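PDB 3BIL: probable LacI-family transcriptional regulator from Corynebacterium glutamicum ATCC 13032, which probably binds cis-regulatory DNA and controls transcription, as LacI-family regulators with a periplasmic-binding-protein-like effector domain do. Local coordinates for residues P288-D293 with T325-R330; T244-D249 with S272-D277. All coordinates share one frame; numbering follows the deposited sequence. Where two conformers were deposited one is given.

Contact 1 of 2, residues P288-D293 with T325-R330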
ATOM      1  N   PRO A 288     -14.334 -12.625   5.679  1.00 44.78           N
ATOM      2  CA  PRO A 288     -13.984 -11.517   4.817  1.00 43.37           C
ATOM      3  C   PRO A 288     -14.877 -10.302   5.075  1.00 38.26           C
ATOM      4  O   PRO A 288     -15.986 -10.453   5.590  1.00 34.11           O
ATOM      5  CB  PRO A 288     -14.182 -12.108   3.421  1.00 46.90           C
ATOM      6  CG  PRO A 288     -13.915 -13.597   3.643  1.00 45.23           C
ATOM      7  CD  PRO A 288     -14.625 -13.851   4.916  1.00 44.18           C
ATOM      8  N   LEU A 289     -14.378  -9.115   4.732  1.00 30.69           N
ATOM      9  CA  LEU A 289     -15.038  -7.895   5.093  1.00 33.14           C
ATOM     10  C   LEU A 289     -15.977  -7.402   4.019  1.00 32.76           C
ATOM     11  O   LEU A 289     -15.562  -7.158   2.906  1.00 36.47           O
ATOM     12  CB  LEU A 289     -14.017  -6.799   5.361  1.00 31.48           C
ATOM     13  CG  LEU A 289     -13.784  -6.256   6.745  1.00 33.11           C
ATOM     14  CD1 LEU A 289     -13.228  -7.342   7.665  1.00 34.64           C
ATOM     15  CD2 LEU A 289     -12.797  -5.148   6.555  1.00 31.51           C
ATOM     16  N   THR A 290     -17.236  -7.196   4.380  1.00 27.60           N
ATOM     17  CA  THR A 290     -18.091  -6.401   3.562  1.00 22.32           C
ATOM     18  C   THR A 290     -17.453  -4.995   3.433  1.00 20.24           C
ATOM     19  O   THR A 290     -17.102  -4.373   4.406  1.00 26.96           O
ATOM     20  CB  THR A 290     -19.485  -6.394   4.162  1.00 22.67           C
ATOM     21  OG1 THR A 290     -19.966  -7.751   4.267  1.00 27.84           O
ATOM     22  CG2 THR A 290     -20.448  -5.585   3.291  1.00 22.56           C
ATOM     23  N   VAL A 291     -17.314  -4.486   2.227  1.00 17.37           N
ATOM     24  CA  VAL A 291     -16.698  -3.188   2.027  1.00 12.81           C
ATOM     25  C   VAL A 291     -17.416  -2.447   0.907  1.00 24.39           C
ATOM     26  O   VAL A 291     -18.154  -3.038   0.103  1.00 25.12           O
ATOM     27  CB  VAL A 291     -15.193  -3.279   1.595  1.00 15.33           C
ATOM     28  CG1 VAL A 291     -14.253  -3.801   2.761  1.00  8.10           C
ATOM     29  CG2 VAL A 291     -15.000  -4.113   0.314  1.00  7.79           C
ATOM     30  N   ILE A 292     -17.169  -1.141   0.865  1.00 28.34           N
ATOM     31  CA  ILE A 292     -17.673  -0.284  -0.156  1.00 28.55           C
ATOM     32  C   ILE A 292     -16.568  -0.057  -1.161  1.00 28.18           C
ATOM     33  O   ILE A 292     -15.509   0.454  -0.841  1.00 32.26           O
ATOM     34  CB  ILE A 292     -18.252   1.010   0.452  1.00 30.16           C
ATOM     35  CG1 ILE A 292     -19.549   0.660   1.210  1.00 28.38           C
ATOM     36  CG2 ILE A 292     -18.537   2.043  -0.644  1.00 28.45           C
ATOM     37  CD1 ILE A 292     -20.139   1.834   1.978  1.00 26.44           C
ATOM     38  N   ASP A 293     -16.799  -0.500  -2.383  1.00 27.01           N
ATOM     39  CA  ASP A 293     -15.800  -0.361  -3.407  1.00 27.18           C
ATOM     40  C   ASP A 293     -16.069   0.935  -4.172  1.00 29.63           C
ATOM     41  O   ASP A 293     -17.203   1.280  -4.458  1.00 36.45           O
ATOM     42  CB  ASP A 293     -15.803  -1.609  -4.311  1.00 31.50           C
ATOM     43  CG  ASP A 293     -15.010  -1.425  -5.622  1.00 34.93           C
ATOM     44  OD1 ASP A 293     -14.216  -0.485  -5.753  1.00 37.01           O
ATOM     45  OD2 ASP A 293     -15.177  -2.229  -6.548  1.00 41.83           O
ATOM     46  N   THR A 325     -20.589   4.063  -6.554  1.00 31.95           N
ATOM     47  CA  THR A 325     -19.867   3.313  -5.570  1.00 28.89           C
ATOM     48  C   THR A 325     -20.681   2.040  -5.326  1.00 28.76           C
ATOM     49  O   THR A 325     -21.896   2.047  -5.565  1.00 26.54           O
ATOM     50  CB  THR A 325     -19.781   4.183  -4.338  1.00 31.66           C
ATOM     51  OG1 THR A 325     -18.427   4.241  -3.891  1.00 36.67           O
ATOM     52  CG2 THR A 325     -20.707   3.724  -3.237  1.00 30.33           C
ATOM     53  N   ALA A 326     -20.043   0.937  -4.914  1.00 23.53           N
ATOM     54  CA  ALA A 326     -20.799  -0.308  -4.793  1.00 23.71           C
ATOM     55  C   ALA A 326     -20.491  -1.089  -3.528  1.00 23.41           C
ATOM     56  O   ALA A 326     -19.391  -1.000  -3.012  1.00 30.03           O
ATOM     57  CB  ALA A 326     -20.600  -1.170  -6.052  1.00 18.55           C
ATOM     58  N   LEU A 327     -21.466  -1.826  -3.015  1.00 23.16           N
ATOM     59  CA  LEU A 327     -21.269  -2.713  -1.859  1.00 20.53           C
ATOM     60  C   LEU A 327     -20.903  -4.170  -2.271  1.00 24.55           C
ATOM     61  O   LEU A 327     -21.714  -4.866  -2.872  1.00 26.84           O
ATOM     62  CB  LEU A 327     -22.537  -2.731  -1.007  1.00 18.74           C
ATOM     63  CG  LEU A 327     -22.461  -3.516   0.296  1.00 23.10           C
ATOM     64  CD1 LEU A 327     -21.637  -2.749   1.327  1.00 26.62           C
ATOM     65  CD2 LEU A 327     -23.860  -3.700   0.850  1.00 27.34           C
ATOM     66  N   ILE A 328     -19.688  -4.613  -1.928  1.00 19.87           N
ATOM     67  CA  ILE A 328     -19.255  -5.975  -2.057  1.00 20.23           C
ATOM     68  C   ILE A 328     -19.684  -6.730  -0.778  1.00 21.20           C
ATOM     69  O   ILE A 328     -19.101  -6.543   0.287  1.00 33.10           O
ATOM     70  CB  ILE A 328     -17.700  -6.041  -2.239  1.00 23.38           C
ATOM     71  CG1 ILE A 328     -17.180  -4.973  -3.206  1.00 28.37           C
ATOM     72  CG2 ILE A 328     -17.224  -7.424  -2.681  1.00 28.59           C
ATOM     73  CD1 ILE A 328     -17.808  -4.931  -4.585  1.00 27.02           C
ATOM     74  N   HIS A 329     -20.688  -7.571  -0.886  1.00 20.74           N
ATOM     75  CA  HIS A 329     -21.179  -8.325   0.262  0.50 25.48           C
ATOM     76  C   HIS A 329     -20.275  -9.520   0.518  1.00 27.35           C
ATOM     77  O   HIS A 329     -20.110 -10.402  -0.336  1.00 33.05           O
ATOM     78  CB  HIS A 329     -22.644  -8.765   0.059  0.50 28.60           C
ATOM     79  CG  HIS A 329     -23.356  -9.137   1.330  0.50 32.40           C
ATOM     80  ND1 HIS A 329     -24.729  -9.234   1.410  0.50 31.86           N
ATOM     81  CD2 HIS A 329     -22.884  -9.456   2.560  0.50 31.46           C
ATOM     82  CE1 HIS A 329     -25.070  -9.592   2.632  0.50 32.77           C
ATOM     83  NE2 HIS A 329     -23.969  -9.734   3.349  0.50 31.29           N
ATOM     84  N   ARG A 330     -19.657  -9.513   1.699  1.00 27.62           N
ATOM     85  CA  ARG A 330     -18.822 -10.623   2.110  1.00 24.08           C
ATOM     86  C   ARG A 330     -19.378 -11.216   3.391  1.00 28.93           C
ATOM     87  O   ARG A 330     -20.571 -11.514   3.425  1.00 28.22           O
ATOM     88  CB  ARG A 330     -17.397 -10.223   2.241  1.00 24.98           C
ATOM     89  CG  ARG A 330     -16.836  -9.650   0.954  1.00 26.52           C
ATOM     90  CD  ARG A 330     -15.334  -9.963   0.912  1.00 23.47           C
ATOM     91  NE  ARG A 330     -14.694  -9.353  -0.243  1.00 18.51           N
ATOM     92  CZ  ARG A 330     -13.942  -8.277  -0.223  1.00 19.41           C
ATOM     93  NH1 ARG A 330     -13.666  -7.662   0.921  1.00 27.84           N
ATOM     94  NH2 ARG A 330     -13.432  -7.833  -1.355  1.00 21.95           N
TER
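The guanidinium of Arg330 meets 288-293 obliquely, with Leu289 O and Val291 CG2 as its neighbours; in one of its two conformers the His329 ring lies near Thr290 OG1, a doubtful contact. Both groups lie just past the end of an antiparallel strand pair, 291-293 with 326-328, in the mixed sheet of the periplasmic-binding-protein-like fold. Val291 with Ile328 and Asp293 with Ala326 are hydrogen-bonded pairs; Ile292 with Leu327, between them, is a non-hydrogen-bonded one. Beta-branched Val291, Ile292 and Ile328 suit extended strand backbone, whereas the flexible side chain of Leu327, its CG anti to the backbone N (chi1 -175°), brings CD1 to 3.6 Å from Thr290 CG2 and 4.0 Å from Ile292 CG1. This apolar face packs against helix 169-181. On the face of Val291, Ile328 CG1 rests 3.8 Å from Asp293 CB, whose carboxylate turns to Asn295 N. Arg330 is long enough for its aliphatic part to run along Leu289 O before NH1 makes a bent, weak bond to that carbonyl. On the way, Arg330 CD passes 3.5 Å from Pro288 CB. Thr290 serves in two ways: its methyl CG2 faces Leu327, and Thr290 OG1 accepts Arg330 N at 3.1 Å. At the other end Asp293 O takes two donors, Ala326 N in the carbonyl plane and Thr325 OG1 above it, at 3.3 Å.

Contact 2 of 2, residues T244-D249 with S272-D277; sequences TLFAGD and SVIGFD
Ile274 lies over one face of the Phe246 ring, its CG2 methyl 4.1 Å from the ring centroid and only 5° off the normal, a CH-pi contact. The anti chi1 of Phe246 (-178°) brings its ring across toward strand 272-276, and Ile274, with CG2 anti to its own N, sets that methyl over the ring centre. Ile274 CB is 3.9 Å from Phe246 CG. The flat ring offers the methyl a wide apolar surface at this buried place, where Phe246 also meets Tyr189 edge-to-face. Farther along, a chi1 of -134°, off the staggered positions, turns the Phe276 ring over the Gly248 peptide, with Phe276 CG 3.8 Å from Gly248 C. Gly248 O, bonded to Arg202 NH1, stands over one face, toward the rim, and Ala247 O lies at the edge. At the opposite end, the small hydroxyls of Thr244 and Ser272 turn to backbone partners elsewhere, Thr244 OG1 to Ala184 O and Ser272 OG to Ile334 N. Three backbone bonds join the parallel strands. They belong to a beta-alpha-beta crossover: Leu245 and Val273 pack against its helix 250-262, while Thr244, Phe246 and Ile274 face helix 169-181, with strands 187-190 and 291-293 flanking the pair.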
ATOM      1  N   THR A 244     -21.811  -2.289  15.369  1.00 26.60           N
ATOM      2  CA  THR A 244     -21.286  -2.278  14.025  1.00 21.13           C
ATOM      3  C   THR A 244     -20.307  -1.122  13.890  1.00 25.52           C
ATOM      4  O   THR A 244     -20.545  -0.017  14.394  1.00 23.99           O
ATOM      5  CB  THR A 244     -22.419  -2.173  12.953  1.00 22.78           C
ATOM      6  OG1 THR A 244     -23.098  -3.440  12.848  1.00 21.50           O
ATOM      7  CG2 THR A 244     -21.867  -1.841  11.534  1.00 20.29           C
ATOM      8  N   LEU A 245     -19.181  -1.370  13.229  1.00 22.35           N
ATOM      9  CA  LEU A 245     -18.250  -0.295  13.005  1.00 24.43           C
ATOM     10  C   LEU A 245     -18.193  -0.079  11.504  1.00 24.57           C
ATOM     11  O   LEU A 245     -18.007  -1.019  10.735  1.00 28.39           O
ATOM     12  CB  LEU A 245     -16.892  -0.594  13.651  1.00 24.69           C
ATOM     13  CG  LEU A 245     -16.971  -0.740  15.198  1.00 27.45           C
ATOM     14  CD1 LEU A 245     -15.696  -1.403  15.845  1.00 27.55           C
ATOM     15  CD2 LEU A 245     -17.300   0.608  15.875  1.00 20.70           C
ATOM     16  N   PHE A 246     -18.382   1.160  11.086  1.00 19.37           N
ATOM     17  CA  PHE A 246     -18.599   1.444   9.706  1.00 20.51           C
ATOM     18  C   PHE A 246     -17.576   2.540   9.424  1.00 19.32           C
ATOM     19  O   PHE A 246     -17.746   3.698   9.753  1.00 24.05           O
ATOM     20  CB  PHE A 246     -20.095   1.825   9.495  1.00 18.68           C
ATOM     21  CG  PHE A 246     -20.511   2.117   8.043  1.00 18.35           C
ATOM     22  CD1 PHE A 246     -21.805   1.835   7.631  1.00 20.13           C
ATOM     23  CD2 PHE A 246     -19.664   2.725   7.145  1.00 17.99           C
ATOM     24  CE1 PHE A 246     -22.225   2.122   6.376  1.00 18.05           C
ATOM     25  CE2 PHE A 246     -20.071   3.030   5.899  1.00 18.85           C
ATOM     26  CZ  PHE A 246     -21.353   2.735   5.496  1.00 20.16           C
ATOM     27  N   ALA A 247     -16.459   2.145   8.852  1.00 21.96           N
ATOM     28  CA  ALA A 247     -15.384   3.086   8.603  1.00 21.93           C
ATOM     29  C   ALA A 247     -15.713   3.814   7.358  1.00 23.21           C
ATOM     30  O   ALA A 247     -16.364   3.257   6.491  1.00 28.83           O
ATOM     31  CB  ALA A 247     -14.129   2.318   8.386  1.00 21.55           C
ATOM     32  N   GLY A 248     -15.214   5.024   7.213  1.00 26.50           N
ATOM     33  CA  GLY A 248     -15.456   5.800   6.003  1.00 21.43           C
ATOM     34  C   GLY A 248     -14.204   6.018   5.195  1.00 28.33           C
ATOM     35  O   GLY A 248     -14.238   6.816   4.266  1.00 27.57           O
ATOM     36  N   ASP A 249     -13.103   5.326   5.560  1.00 33.56           N
ATOM     37  CA  ASP A 249     -11.794   5.391   4.843  1.00 36.09           C
ATOM     38  C   ASP A 249     -11.015   4.091   4.848  1.00 35.12           C
ATOM     39  O   ASP A 249     -11.217   3.262   5.728  1.00 32.96           O
ATOM     40  CB  ASP A 249     -10.884   6.449   5.487  1.00 43.29           C
ATOM     41  CG  ASP A 249     -11.046   7.776   4.837  1.00 47.21           C
ATOM     42  OD1 ASP A 249     -11.606   7.770   3.724  1.00 47.12           O
ATOM     43  OD2 ASP A 249     -10.656   8.819   5.415  1.00 52.35           O
ATOM     44  N   SER A 272     -20.130  -6.367  13.958  1.00 26.95           N
ATOM     45  CA  SER A 272     -20.179  -6.252  12.510  1.00 25.61           C
ATOM     46  C   SER A 272     -19.238  -5.163  12.012  1.00 28.44           C
ATOM     47  O   SER A 272     -19.134  -4.139  12.647  1.00 24.34           O
ATOM     48  CB  SER A 272     -21.606  -5.933  12.015  1.00 21.43           C
ATOM     49  OG  SER A 272     -22.505  -6.976  12.382  1.00 21.19           O
ATOM     50  N   VAL A 273     -18.598  -5.365  10.846  1.00 28.05           N
ATOM     51  CA  VAL A 273     -17.775  -4.317  10.249  1.00 24.68           C
ATOM     52  C   VAL A 273     -18.207  -4.026   8.811  1.00 25.63           C
ATOM     53  O   VAL A 273     -18.505  -4.941   8.056  1.00 25.73           O
ATOM     54  CB  VAL A 273     -16.252  -4.659  10.313  1.00 20.94           C
ATOM     55  CG1 VAL A 273     -15.390  -3.565   9.646  1.00 19.15           C
ATOM     56  CG2 VAL A 273     -15.827  -4.782  11.739  1.00 20.05           C
ATOM     57  N   ILE A 274     -18.248  -2.743   8.467  1.00 23.31           N
ATOM     58  CA  ILE A 274     -18.263  -2.313   7.094  1.00 27.60           C
ATOM     59  C   ILE A 274     -16.998  -1.515   6.824  1.00 26.50           C
ATOM     60  O   ILE A 274     -16.754  -0.526   7.520  1.00 24.97           O
ATOM     61  CB  ILE A 274     -19.468  -1.400   6.755  1.00 27.20           C
ATOM     62  CG1 ILE A 274     -20.794  -2.032   7.208  1.00 30.16           C
ATOM     63  CG2 ILE A 274     -19.471  -1.088   5.250  1.00 21.77           C
ATOM     64  CD1 ILE A 274     -21.275  -3.212   6.374  1.00 25.54           C
ATOM     65  N   GLY A 275     -16.212  -1.934   5.815  1.00 23.17           N
ATOM     66  CA  GLY A 275     -14.940  -1.294   5.525  1.00 21.03           C
ATOM     67  C   GLY A 275     -15.057  -0.413   4.339  1.00 19.87           C
ATOM     68  O   GLY A 275     -16.047  -0.454   3.649  1.00 23.51           O
ATOM     69  N   PHE A 276     -14.039   0.385   4.080  1.00 27.65           N
ATOM     70  CA  PHE A 276     -14.054   1.229   2.895  1.00 33.52           C
ATOM     71  C   PHE A 276     -12.813   0.943   2.057  1.00 36.02           C
ATOM     72  O   PHE A 276     -11.717   0.865   2.614  1.00 40.03           O
ATOM     73  CB  PHE A 276     -14.138   2.704   3.277  1.00 33.37           C
ATOM     74  CG  PHE A 276     -15.168   3.501   2.464  1.00 32.55           C
ATOM     75  CD1 PHE A 276     -16.468   3.685   2.946  1.00 28.79           C
ATOM     76  CD2 PHE A 276     -14.827   4.065   1.228  1.00 31.39           C
ATOM     77  CE1 PHE A 276     -17.419   4.418   2.221  1.00 28.84           C
ATOM     78  CE2 PHE A 276     -15.775   4.789   0.474  1.00 31.56           C
ATOM     79  CZ  PHE A 276     -17.072   4.968   0.972  1.00 30.62           C
ATOM     80  N   ASP A 277     -13.011   0.772   0.739  1.00 35.04           N
ATOM     81  CA  ASP A 277     -11.984   0.363  -0.247  1.00 41.29           C
ATOM     82  C   ASP A 277     -11.514  -1.097  -0.241  1.00 39.26           C
ATOM     83  O   ASP A 277     -11.766  -1.868   0.678  1.00 42.64           O
ATOM     84  CB  ASP A 277     -10.798   1.330  -0.300  1.00 47.44           C
ATOM     85  CG  ASP A 277     -11.251   2.764  -0.372  1.00 52.24           C
ATOM     86  OD1 ASP A 277     -11.765   3.189  -1.441  1.00 56.11           O
ATOM     87  OD2 ASP A 277     -11.130   3.451   0.665  1.00 54.06           O
TER

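Contacts 1 and 2 are successive steps across one sheet, their centres about 9 Å apart, with strand 272-276 of contact 2 next to strand 291-293 of contact 1. Backbone joins them: Thr290 O and Gly275 N are 3.0 Å apart, a probable hydrogen bond, and Ile292 O pairs likewise with Asp277 N. Ile292 CG2 also packs on Phe276 CZ. Both contacts meet helix 169-181, through Ile292 and Leu327 in contact 1 and Thr244, Phe246 and Ile274 in contact 2. Contact 2 is parallel and buried, dominated by aromatic and aliphatic packing. Contact 1 is antiparallel and only partly buried; there the hydroxyls of Thr290 and Thr325 bond backbone across the strands, Arg330 adds a weak bond, and Pro288 reaches His261 of the second subunit.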